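PDB 4P5P: ThiJ/PfpI family protein from Francisella tularensis subsp. novicida, which probably acts as a glyoxalase III-type lyase of the Hsp31-like DJ-1/PfpI family and is known as a rapid encystment protein and virulence factor. Local coordinates for residues A[12-17]-A[53-58]; A[21-26]-A[77-82]; A[44-47]-A[51-54]; A[57-60]-A[65-68]. One frame throughout, in Å; residues are numbered along the deposited sequence. Where two conformers were deposited one is given.

Interaction 1 (A[12-17]-A[53-58])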
loop_
_atom_site.group_PDB
_atom_site.type_symbol
_atom_site.label_atom_id
_atom_site.label_comp_id
_atom_site.label_asym_id
_atom_site.label_seq_id
_atom_site.Cartn_x
_atom_site.Cartn_y
_atom_site.Cartn_z
ATOM N N ASP A 12 2.626 -12.508 -7.882
ATOM C CA ASP A 12 4.055 -12.814 -7.787
ATOM C C ASP A 12 4.831 -12.843 -9.098
ATOM O O ASP A 12 6.012 -13.163 -9.082
ATOM C CB ASP A 12 4.269 -14.164 -7.072
ATOM C CG ASP A 12 3.726 -15.360 -7.854
ATOM O OD1 ASP A 12 2.932 -15.184 -8.787
ATOM O OD2 ASP A 12 4.065 -16.508 -7.497
ATOM N N VAL A 13 4.212 -12.483 -10.219
ATOM C CA VAL A 13 4.921 -12.484 -11.502
ATOM C C VAL A 13 4.810 -11.133 -12.185
ATOM O O VAL A 13 3.743 -10.521 -12.228
ATOM C CB VAL A 13 4.390 -13.568 -12.462
ATOM C CG1 VAL A 13 5.089 -13.488 -13.825
ATOM C CG2 VAL A 13 4.578 -14.941 -11.859
ATOM N N MET A 14 5.930 -10.677 -12.720
ATOM C CA MET A 14 6.002 -9.388 -13.374
ATOM C C MET A 14 5.420 -9.495 -14.782
ATOM O O MET A 14 6.137 -9.693 -15.755
ATOM C CB MET A 14 7.455 -8.905 -13.395
ATOM C CG MET A 14 7.609 -7.424 -13.664
ATOM S SD MET A 14 7.277 -6.383 -12.226
ATOM C CE MET A 14 8.849 -6.423 -11.360
ATOM N N GLY A 15 4.106 -9.393 -14.889
ATOM C CA GLY A 15 3.460 -9.383 -16.193
ATOM C C GLY A 15 3.617 -10.679 -16.972
ATOM O O GLY A 15 3.357 -11.756 -16.447
ATOM N N ASN A 16 4.018 -10.571 -18.239
ATOM C CA ASN A 16 4.164 -11.742 -19.113
ATOM C C ASN A 16 5.575 -12.329 -19.088
ATOM O O ASN A 16 5.847 -13.344 -19.734
ATOM C CB ASN A 16 3.796 -11.382 -20.556
ATOM C CG ASN A 16 2.348 -10.983 -20.704
ATOM O OD1 ASN A 16 2.039 -9.952 -21.298
ATOM N ND2 ASN A 16 1.450 -11.790 -20.153
ATOM N N SER A 17 6.465 -11.686 -18.345
ATOM C CA SER A 17 7.805 -12.215 -18.148
ATOM C C SER A 17 7.800 -13.322 -17.093
ATOM O O SER A 17 6.764 -13.627 -16.494
ATOM C CB SER A 17 8.757 -11.100 -17.732
ATOM O OG SER A 17 8.569 -10.760 -16.371
ATOM N N PRO A 53 3.875 -13.056 -1.546
ATOM C CA PRO A 53 5.101 -13.030 -2.344
ATOM C C PRO A 53 5.934 -11.782 -2.069
ATOM O O PRO A 53 5.378 -10.682 -1.939
ATOM C CB PRO A 53 4.580 -13.042 -3.782
ATOM C CG PRO A 53 3.277 -12.351 -3.710
ATOM C CD PRO A 53 2.690 -12.722 -2.357
ATOM N N ILE A 54 7.249 -11.963 -1.969
ATOM C CA ILE A 54 8.165 -10.849 -1.739
ATOM C C ILE A 54 8.994 -10.594 -2.998
ATOM O O ILE A 54 9.604 -11.505 -3.553
ATOM C CB ILE A 54 9.084 -11.132 -0.542
ATOM C CG1 ILE A 54 8.237 -11.279 0.721
ATOM C CG2 ILE A 54 10.132 -10.013 -0.373
ATOM C CD1 ILE A 54 9.004 -11.811 1.893
ATOM N N ASP A 55 9.004 -9.355 -3.472
ATOM C CA ASP A 55 9.839 -9.041 -4.631
ATOM C C ASP A 55 11.299 -9.217 -4.222
ATOM O O ASP A 55 11.736 -8.605 -3.266
ATOM C CB ASP A 55 9.577 -7.628 -5.135
ATOM C CG ASP A 55 10.274 -7.352 -6.461
ATOM O OD1 ASP A 55 11.468 -7.694 -6.596
ATOM O OD2 ASP A 55 9.620 -6.801 -7.369
ATOM N N PRO A 56 12.053 -10.076 -4.923
ATOM C CA PRO A 56 13.425 -10.323 -4.453
ATOM C C PRO A 56 14.294 -9.065 -4.420
ATOM O O PRO A 56 15.226 -8.970 -3.623
ATOM C CB PRO A 56 13.973 -11.340 -5.466
ATOM C CG PRO A 56 13.078 -11.241 -6.653
ATOM C CD PRO A 56 11.726 -10.891 -6.109
ATOM N N ASN A 57 13.995 -8.100 -5.273
ATOM C CA ASN A 57 14.781 -6.889 -5.267
ATOM C C ASN A 57 14.629 -6.127 -3.950
ATOM O O ASN A 57 15.499 -5.345 -3.589
ATOM C CB ASN A 57 14.405 -6.009 -6.463
ATOM C CG ASN A 57 14.955 -6.552 -7.790
ATOM O OD1 ASN A 57 16.063 -7.096 -7.844
ATOM N ND2 ASN A 57 14.186 -6.395 -8.861
ATOM N N SER A 58 13.541 -6.362 -3.216
ATOM C CA SER A 58 13.312 -5.632 -1.978
ATOM C C SER A 58 14.089 -6.224 -0.804
ATOM O O SER A 58 14.177 -5.597 0.256
ATOM C CB SER A 58 11.813 -5.586 -1.636
ATOM O OG SER A 58 11.349 -6.817 -1.077
#
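Asp-12 packs its methylene on the ring of Pro-53: CB lies 3.5 Å from Pro-53 CB, and Pro-53 CG is a little farther off. CG of Asp-12 sits between the backbone N and the carbonyl carbon (chi1 66°), which turns the carboxylate off the proline and leaves the aliphatic CA and CB against the ring. The carboxylate has a weak, long ion pair with Lys-20. A second, thinner touch is a van der Waals contact between a methyl and a carboxylate oxygen: CE of Met-14, carried on a chain bent at chi2 and chi3, comes to 4.1 Å from Asp-55 OD2.

The polar bonds are local to each loop. Around Met-14, a type II' turn runs to Ser-17, with Gly-15 at positive phi, and Met-14 O accepts from both the backbone N and OG of Ser-17, the hydroxyl at 2.7 Å. On the other side Asp-55 forms an Asx turn: its OD1 takes the N-H of Asn-57 at 2.9 Å, on the anti side of the carboxylate. Its other oxygen, OD2, is hydrogen-bonded to Thr-21 OG1, so both carboxylate oxygens are held. Asp-55 O accepts from N and OG of Ser-58, the hydroxyl lying in the carbonyl plane.

Later in the first loop, Thr-21 bonds back to Asp-12, and Leu-23 pairs by backbone with Pro-53 and Asp-55. The contact joins two loops that follow parallel strands of the flavodoxin-like fold, one leading from strand 2-8 to helix 26-35, the other from strand 40-46 to helix 64-71.

Interaction 2 (A[21-26]-A[77-82])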
loop_
_atom_site.group_PDB
_atom_site.type_symbol
_atom_site.label_atom_id
_atom_site.label_comp_id
_atom_site.label_asym_id
_atom_site.label_seq_id
_atom_site.Cartn_x
_atom_site.Cartn_y
_atom_site.Cartn_z
ATOM N N THR A 21 7.907 -11.045 -8.674
ATOM C CA THR A 21 7.702 -9.799 -7.959
ATOM C C THR A 21 6.768 -10.066 -6.782
ATOM O O THR A 21 6.581 -11.218 -6.363
ATOM C CB THR A 21 7.139 -8.691 -8.880
ATOM O OG1 THR A 21 7.102 -7.447 -8.166
ATOM C CG2 THR A 21 5.738 -9.013 -9.367
ATOM N N GLY A 22 6.212 -8.998 -6.234
ATOM C CA GLY A 22 5.284 -9.115 -5.134
ATOM C C GLY A 22 5.344 -7.878 -4.278
ATOM O O GLY A 22 5.399 -6.773 -4.798
ATOM N N LEU A 23 5.342 -8.086 -2.970
ATOM C CA LEU A 23 5.459 -7.032 -1.979
ATOM C C LEU A 23 6.871 -6.464 -1.898
ATOM O O LEU A 23 7.846 -7.216 -1.942
ATOM C CB LEU A 23 5.056 -7.581 -0.611
ATOM C CG LEU A 23 5.394 -6.762 0.634
ATOM C CD1 LEU A 23 4.508 -5.535 0.744
ATOM C CD2 LEU A 23 5.249 -7.642 1.861
ATOM N N TRP A 24 6.964 -5.138 -1.756
ATOM C CA TRP A 24 8.238 -4.509 -1.397
ATOM C C TRP A 24 8.337 -4.568 0.124
ATOM O O TRP A 24 7.655 -3.817 0.821
ATOM C CB TRP A 24 8.335 -3.065 -1.896
ATOM C CG TRP A 24 9.759 -2.586 -1.832
ATOM C CD1 TRP A 24 10.390 -2.022 -0.764
ATOM C CD2 TRP A 24 10.740 -2.698 -2.866
ATOM N NE1 TRP A 24 11.709 -1.764 -1.074
ATOM C CE2 TRP A 24 11.942 -2.172 -2.362
ATOM C CE3 TRP A 24 10.716 -3.197 -4.170
ATOM C CZ2 TRP A 24 13.106 -2.122 -3.125
ATOM C CZ3 TRP A 24 11.870 -3.148 -4.919
ATOM C CH2 TRP A 24 13.044 -2.619 -4.395
ATOM N N LEU A 25 9.148 -5.487 0.642
ATOM C CA LEU A 25 9.017 -5.882 2.045
ATOM C C LEU A 25 9.067 -4.740 3.054
ATOM O O LEU A 25 8.262 -4.709 3.975
ATOM C CB LEU A 25 10.089 -6.905 2.401
ATOM C CG LEU A 25 9.963 -7.534 3.792
ATOM C CD1 LEU A 25 8.580 -8.162 4.003
ATOM C CD2 LEU A 25 11.053 -8.548 4.023
ATOM N N SER A 26 9.975 -3.783 2.879
ATOM C CA SER A 26 10.099 -2.727 3.876
ATOM C C SER A 26 8.883 -1.795 3.924
ATOM O O SER A 26 8.719 -1.077 4.892
ATOM C CB SER A 26 11.369 -1.901 3.637
ATOM O OG SER A 26 11.343 -1.255 2.375
ATOM N N ASN A 77 4.685 -16.606 10.125
ATOM C CA ASN A 77 3.548 -17.428 9.744
ATOM C C ASN A 77 2.463 -16.613 9.028
ATOM O O ASN A 77 1.749 -17.150 8.191
ATOM C CB ASN A 77 2.976 -18.162 10.955
ATOM C CG ASN A 77 1.912 -19.165 10.568
ATOM O OD1 ASN A 77 2.166 -20.127 9.830
ATOM N ND2 ASN A 77 0.709 -18.936 11.045
ATOM N N ILE A 78 2.352 -15.320 9.322
ATOM C CA ILE A 78 1.507 -14.448 8.511
ATOM C C ILE A 78 1.970 -14.468 7.050
ATOM O O ILE A 78 1.164 -14.558 6.114
ATOM C CB ILE A 78 1.516 -13.009 9.029
ATOM C CG1 ILE A 78 0.751 -12.935 10.345
ATOM C CG2 ILE A 78 0.901 -12.044 7.992
ATOM C CD1 ILE A 78 0.802 -11.596 11.028
ATOM N N MET A 79 3.277 -14.379 6.843
ATOM C CA MET A 79 3.796 -14.321 5.477
ATOM C C MET A 79 3.568 -15.630 4.732
ATOM O O MET A 79 3.460 -15.639 3.513
ATOM C CB MET A 79 5.286 -13.967 5.477
ATOM C CG MET A 79 5.572 -12.604 6.078
ATOM S SD MET A 79 4.750 -11.233 5.240
ATOM C CE MET A 79 5.648 -11.175 3.703
ATOM N N LYS A 80 3.486 -16.741 5.459
ATOM C CA LYS A 80 3.247 -18.027 4.804
ATOM C C LYS A 80 1.760 -18.336 4.648
ATOM O O LYS A 80 1.330 -18.874 3.623
ATOM C CB LYS A 80 3.921 -19.148 5.590
ATOM C CG LYS A 80 3.828 -20.520 4.903
ATOM C CD LYS A 80 4.381 -20.456 3.454
ATOM C CE LYS A 80 4.380 -21.788 2.744
ATOM N N ASN A 81 0.995 -17.987 5.680
ATOM C CA ASN A 81 -0.412 -18.368 5.820
ATOM C C ASN A 81 -1.254 -17.141 6.135
ATOM O O ASN A 81 -1.938 -17.086 7.151
ATOM C CB ASN A 81 -0.593 -19.421 6.931
ATOM C CG ASN A 81 -0.083 -20.789 6.529
ATOM O OD1 ASN A 81 -0.464 -21.335 5.485
ATOM N ND2 ASN A 81 0.785 -21.353 7.360
ATOM N N SER A 82 -1.213 -16.155 5.258
ATOM C CA SER A 82 -1.949 -14.926 5.516
ATOM C C SER A 82 -3.454 -15.105 5.357
ATOM O O SER A 82 -3.941 -15.934 4.578
ATOM C CB SER A 82 -1.464 -13.803 4.599
ATOM O OG SER A 82 -1.835 -13.990 3.252
#
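The end of helix 73-80 meets the loop that precedes helix 26-35 in a small buried hydrophobic contact, carried by the methyl of Met-79 and two leucines. Met-79 CE is 4.0 Å from Leu-23 CD2 and 4.2 Å from Leu-25 CD1, so a single methyl serves both partners. The side chains of Leu-23 and Met-79 cross at about a right angle. Met-79 has CG anti to the carbonyl carbon (chi1 -62°) and its chain bends at chi2 and chi3, a folded course that brings the thioether end round to the leucines. Leu-23 points its CB at the helix, whereas Leu-25 comes near chiefly through the end of its side chain.

In this flavodoxin-like fold, helices pack against a largely parallel central sheet, and here the irregular segment before helix 26-35 packs against one of them, helix 73-80. Leu-28 of helix 26-35 touches both Leu-23 and Met-79, while Phe-69 of helix 64-71 also packs on Met-79, making the methionine part of a core shared by three helices.

Beyond the apolar patch, the helix closes with Asn-81 as the first residue to leave helical angles. Its ND2 donates to Asn-77 OD1 at 3.1 Å with an N-H...O angle of 164°; the acceptor lies close to the amide plane of Asn-81, although the donor is tilted 32° from the carbonyl plane of Asn-77. Asn-81 N also bonds to Asn-77 O at 2.8 Å.

Interaction 3 (A[44-47]-A[51-54])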
loop_
_atom_site.group_PDB
_atom_site.type_symbol
_atom_site.label_atom_id
_atom_site.label_comp_id
_atom_site.label_asym_id
_atom_site.label_seq_id
_atom_site.Cartn_x
_atom_site.Cartn_y
_atom_site.Cartn_z
ATOM N N ILE A 44 -2.463 -7.872 9.498
ATOM C CA ILE A 44 -1.969 -7.936 8.132
ATOM C C ILE A 44 -2.779 -8.938 7.326
ATOM O O ILE A 44 -3.054 -10.040 7.807
ATOM C CB ILE A 44 -0.481 -8.342 8.116
ATOM C CG1 ILE A 44 0.359 -7.296 8.856
ATOM C CG2 ILE A 44 0.036 -8.521 6.691
ATOM C CD1 ILE A 44 1.764 -7.766 9.202
ATOM N N VAL A 45 -3.158 -8.544 6.117
ATOM C CA VAL A 45 -3.809 -9.436 5.164
ATOM C C VAL A 45 -3.212 -9.267 3.782
ATOM O O VAL A 45 -2.555 -8.262 3.492
ATOM C CB VAL A 45 -5.327 -9.191 5.067
ATOM C CG1 VAL A 45 -5.988 -9.474 6.403
ATOM C CG2 VAL A 45 -5.630 -7.778 4.588
ATOM N N SER A 46 -3.443 -10.253 2.927
ATOM C CA SER A 46 -3.118 -10.137 1.519
ATOM C C SER A 46 -4.385 -10.260 0.701
ATOM O O SER A 46 -5.438 -10.601 1.219
ATOM C CB SER A 46 -2.118 -11.207 1.098
ATOM O OG SER A 46 -2.690 -12.507 1.149
ATOM N N ILE A 47 -4.285 -9.977 -0.578
ATOM C CA ILE A 47 -5.447 -10.080 -1.449
ATOM C C ILE A 47 -6.020 -11.495 -1.448
ATOM O O ILE A 47 -7.224 -11.678 -1.265
ATOM C CB ILE A 47 -5.086 -9.665 -2.876
ATOM C CG1 ILE A 47 -4.739 -8.173 -2.928
ATOM C CG2 ILE A 47 -6.244 -9.954 -3.832
ATOM C CD1 ILE A 47 -5.858 -7.218 -2.480
ATOM N N GLU A 51 0.436 -17.534 0.918
ATOM C CA GLU A 51 1.805 -17.041 0.970
ATOM C C GLU A 51 1.892 -15.670 0.333
ATOM O O GLU A 51 1.430 -15.474 -0.795
ATOM C CB GLU A 51 2.754 -18.002 0.270
ATOM C CG GLU A 51 4.200 -17.581 0.351
ATOM C CD GLU A 51 5.150 -18.653 -0.133
ATOM O OE1 GLU A 51 6.228 -18.285 -0.631
ATOM O OE2 GLU A 51 4.822 -19.850 -0.014
ATOM N N ILE A 52 2.489 -14.732 1.062
ATOM C CA ILE A 52 2.660 -13.378 0.563
ATOM C C ILE A 52 3.963 -13.330 -0.233
ATOM O O ILE A 52 5.036 -13.532 0.326
ATOM C CB ILE A 52 2.682 -12.338 1.709
ATOM C CG1 ILE A 52 1.335 -12.338 2.444
ATOM C CG2 ILE A 52 2.987 -10.945 1.147
ATOM C CD1 ILE A 52 1.233 -11.379 3.624
ATOM N N PRO A 53 3.875 -13.056 -1.546
ATOM C CA PRO A 53 5.101 -13.030 -2.344
ATOM C C PRO A 53 5.934 -11.782 -2.069
ATOM O O PRO A 53 5.378 -10.682 -1.939
ATOM C CB PRO A 53 4.580 -13.042 -3.782
ATOM C CG PRO A 53 3.277 -12.351 -3.710
ATOM C CD PRO A 53 2.690 -12.722 -2.357
ATOM N N ILE A 54 7.249 -11.963 -1.969
ATOM C CA ILE A 54 8.165 -10.849 -1.739
ATOM C C ILE A 54 8.994 -10.594 -2.998
ATOM O O ILE A 54 9.604 -11.505 -3.553
ATOM C CB ILE A 54 9.084 -11.132 -0.542
ATOM C CG1 ILE A 54 8.237 -11.279 0.721
ATOM C CG2 ILE A 54 10.132 -10.013 -0.373
ATOM C CD1 ILE A 54 9.004 -11.811 1.893
#
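Ile-52 reaches back to strand 40-46, its side chain lying over Ser-46 and ending beside Ile-44. Its CB points toward the strand and divides into two branches. CG2 is anti to the backbone N, and CG1 is anti to the carbonyl carbon (chi1 -63°). CG1 makes the closest approach, 3.9 Å from Ser-46 CB. Because the chain continues extended at chi2, CD1 is carried onward: it is 4.2 Å from Ser-46 CB and 4.4 Å from Ile-44 CG2. The isoleucine therefore spans two residues on the same side of the strand, with the intervening Val-45 turned away. No hydrogen bond joins the two segments.

Ser-46 meets Ile-52 chiefly with its methylene. Its hydroxyl, set between the backbone N and the carbonyl carbon, has Ser-82 OG as its main partner, so a buried polar atom beside an apolar side chain is accounted for. The backbone of Ile-52 is fastened to Met-79 of helix 73-80, whose side chain also touches it, and Thr-8 of strand 2-8 packs on Ile-52 as well. Ile-44 in turn touches Ile-78, Leu-28 and Tyr-32.

Here the loop after strand 40-46 folds back over the strand's last residues before running on to helix 64-71. It is part of a beta-alpha-beta connection of the flavodoxin-like fold.

Interaction 4 (A[57-60]-A[65-68])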
loop_
_atom_site.group_PDB
_atom_site.type_symbol
_atom_site.label_atom_id
_atom_site.label_comp_id
_atom_site.label_asym_id
_atom_site.label_seq_id
_atom_site.Cartn_x
_atom_site.Cartn_y
_atom_site.Cartn_z
ATOM N N ASN A 57 13.995 -8.100 -5.273
ATOM C CA ASN A 57 14.781 -6.889 -5.267
ATOM C C ASN A 57 14.629 -6.127 -3.950
ATOM O O ASN A 57 15.499 -5.345 -3.589
ATOM C CB ASN A 57 14.405 -6.009 -6.463
ATOM C CG ASN A 57 14.955 -6.552 -7.790
ATOM O OD1 ASN A 57 16.063 -7.096 -7.844
ATOM N ND2 ASN A 57 14.186 -6.395 -8.861
ATOM N N SER A 58 13.541 -6.362 -3.216
ATOM C CA SER A 58 13.312 -5.632 -1.978
ATOM C C SER A 58 14.089 -6.224 -0.804
ATOM O O SER A 58 14.177 -5.597 0.256
ATOM C CB SER A 58 11.813 -5.586 -1.636
ATOM O OG SER A 58 11.349 -6.817 -1.077
ATOM N N VAL A 59 14.659 -7.415 -0.981
ATOM C CA VAL A 59 15.452 -8.045 0.075
ATOM C C VAL A 59 16.887 -8.350 -0.371
ATOM O O VAL A 59 17.645 -8.995 0.352
ATOM C CB VAL A 59 14.774 -9.352 0.594
ATOM C CG1 VAL A 59 13.534 -9.022 1.435
ATOM C CG2 VAL A 59 14.415 -10.304 -0.556
ATOM N N ALA A 60 17.277 -7.851 -1.542
ATOM C CA ALA A 60 18.658 -8.018 -2.016
ATOM C C ALA A 60 19.647 -7.390 -1.045
ATOM O O ALA A 60 20.724 -7.948 -0.773
ATOM C CB ALA A 60 18.805 -7.413 -3.394
ATOM N N TYR A 65 14.906 -4.000 9.931
ATOM C CA TYR A 65 13.515 -4.278 10.271
ATOM C C TYR A 65 12.953 -5.422 9.435
ATOM O O TYR A 65 12.120 -6.181 9.936
ATOM C CB TYR A 65 12.652 -3.016 10.143
ATOM C CG TYR A 65 12.862 -2.072 11.304
ATOM C CD1 TYR A 65 12.416 -2.400 12.580
ATOM C CD2 TYR A 65 13.535 -0.873 11.136
ATOM C CE1 TYR A 65 12.623 -1.546 13.655
ATOM C CE2 TYR A 65 13.744 -0.014 12.196
ATOM C CZ TYR A 65 13.290 -0.350 13.456
ATOM O OH TYR A 65 13.519 0.527 14.508
ATOM N N ASN A 66 13.419 -5.583 8.197
ATOM C CA ASN A 66 13.013 -6.740 7.404
ATOM C C ASN A 66 13.415 -8.034 8.104
ATOM O O ASN A 66 12.624 -8.971 8.210
ATOM C CB ASN A 66 13.624 -6.710 6.001
ATOM C CG ASN A 66 12.945 -5.717 5.080
ATOM O OD1 ASN A 66 11.902 -5.150 5.415
ATOM N ND2 ASN A 66 13.529 -5.516 3.906
ATOM N N ASP A 67 14.658 -8.079 8.574
ATOM C CA ASP A 67 15.156 -9.259 9.268
ATOM C C ASP A 67 14.391 -9.487 10.575
ATOM O O ASP A 67 14.073 -10.625 10.924
ATOM C CB ASP A 67 16.657 -9.127 9.554
ATOM C CG ASP A 67 17.518 -9.378 8.326
ATOM O OD1 ASP A 67 17.009 -9.890 7.301
ATOM O OD2 ASP A 67 18.726 -9.094 8.407
ATOM N N LYS A 68 14.118 -8.412 11.308
ATOM C CA LYS A 68 13.387 -8.515 12.571
ATOM C C LYS A 68 12.012 -9.134 12.340
ATOM O O LYS A 68 11.579 -10.032 13.076
ATOM C CB LYS A 68 13.240 -7.137 13.217
ATOM C CG LYS A 68 12.525 -7.136 14.564
ATOM C CD LYS A 68 12.342 -5.716 15.087
ATOM C CE LYS A 68 11.491 -5.684 16.347
ATOM N NZ LYS A 68 12.179 -6.297 17.504
HETATM O O HOH W 1 12.541 -3.918 1.517
#
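Val-59 and Asn-66 have the closest CA atoms of the two segments, 7.8 Å apart, where the loop 57-60 passes beside the start of helix 64-71, and no direct hydrogen bond crosses the gap. Asn-66 carries the contact. Its CB points toward the loop, and with CG anti to the carbonyl carbon (chi1 -76°) the amide extends that way. ND2 comes to 3.7 Å from Ser-58 O, too far for a direct bond, and a water bridges the two: it donates to Ser-58 O at 2.7 Å and accepts from Asn-66 ND2 at 3.0 Å. Val-59 CG1 lies 4.3 Å from Asn-66 ND2, a loose contact made by an exposed residue.

This is part of the long connection between helix 26-35 and helix 64-71 of the flavodoxin-like chain, by way of strand 40-46, and the helix is joined here to its own preceding loop through solvent. The other end of the amide is tied elsewhere: Asn-66 OD1 is hydrogen-bonded to Thr-29 OG1 of helix 26-35. With the water on one end and a hydroxyl on the other, the rotation of the buried amide is probably fixed.

Ser-58 is tied both within its own loop and to the one before helix 26-35. Its OG bonds to Asp-55 O and to Leu-25 N, which probably helps to position the carbonyl that receives the water, and Trp-24 packs on the same side chain. Leu-25 touches both Val-59 and Asn-66, and Asp-63 OD2 accepts from the backbone N of Asn-66.

In the fold
Interactions 2 and 3 have centres about 4 Å apart and meet directly through Ser-82 with Ser-46 and Met-79 with Ile-52. Interaction 1 lies about 12 Å from the centre of interaction 2 and interaction 4 about 11 Å from it, while interactions 1 and 4 share Asn-57 and Ser-58. Along the chain, interactions 3 and 4 come in series between the two segments of interaction 2, whereas interactions 1 and 2 cross. Around the C-terminal ends of strands 2-8 and 40-46, interactions 1 and 3 hold the second loop to the first and to its own strand, while 2 and 4 bring the loops to helices 73-80 and 64-71; segment 21-26 touches both helices.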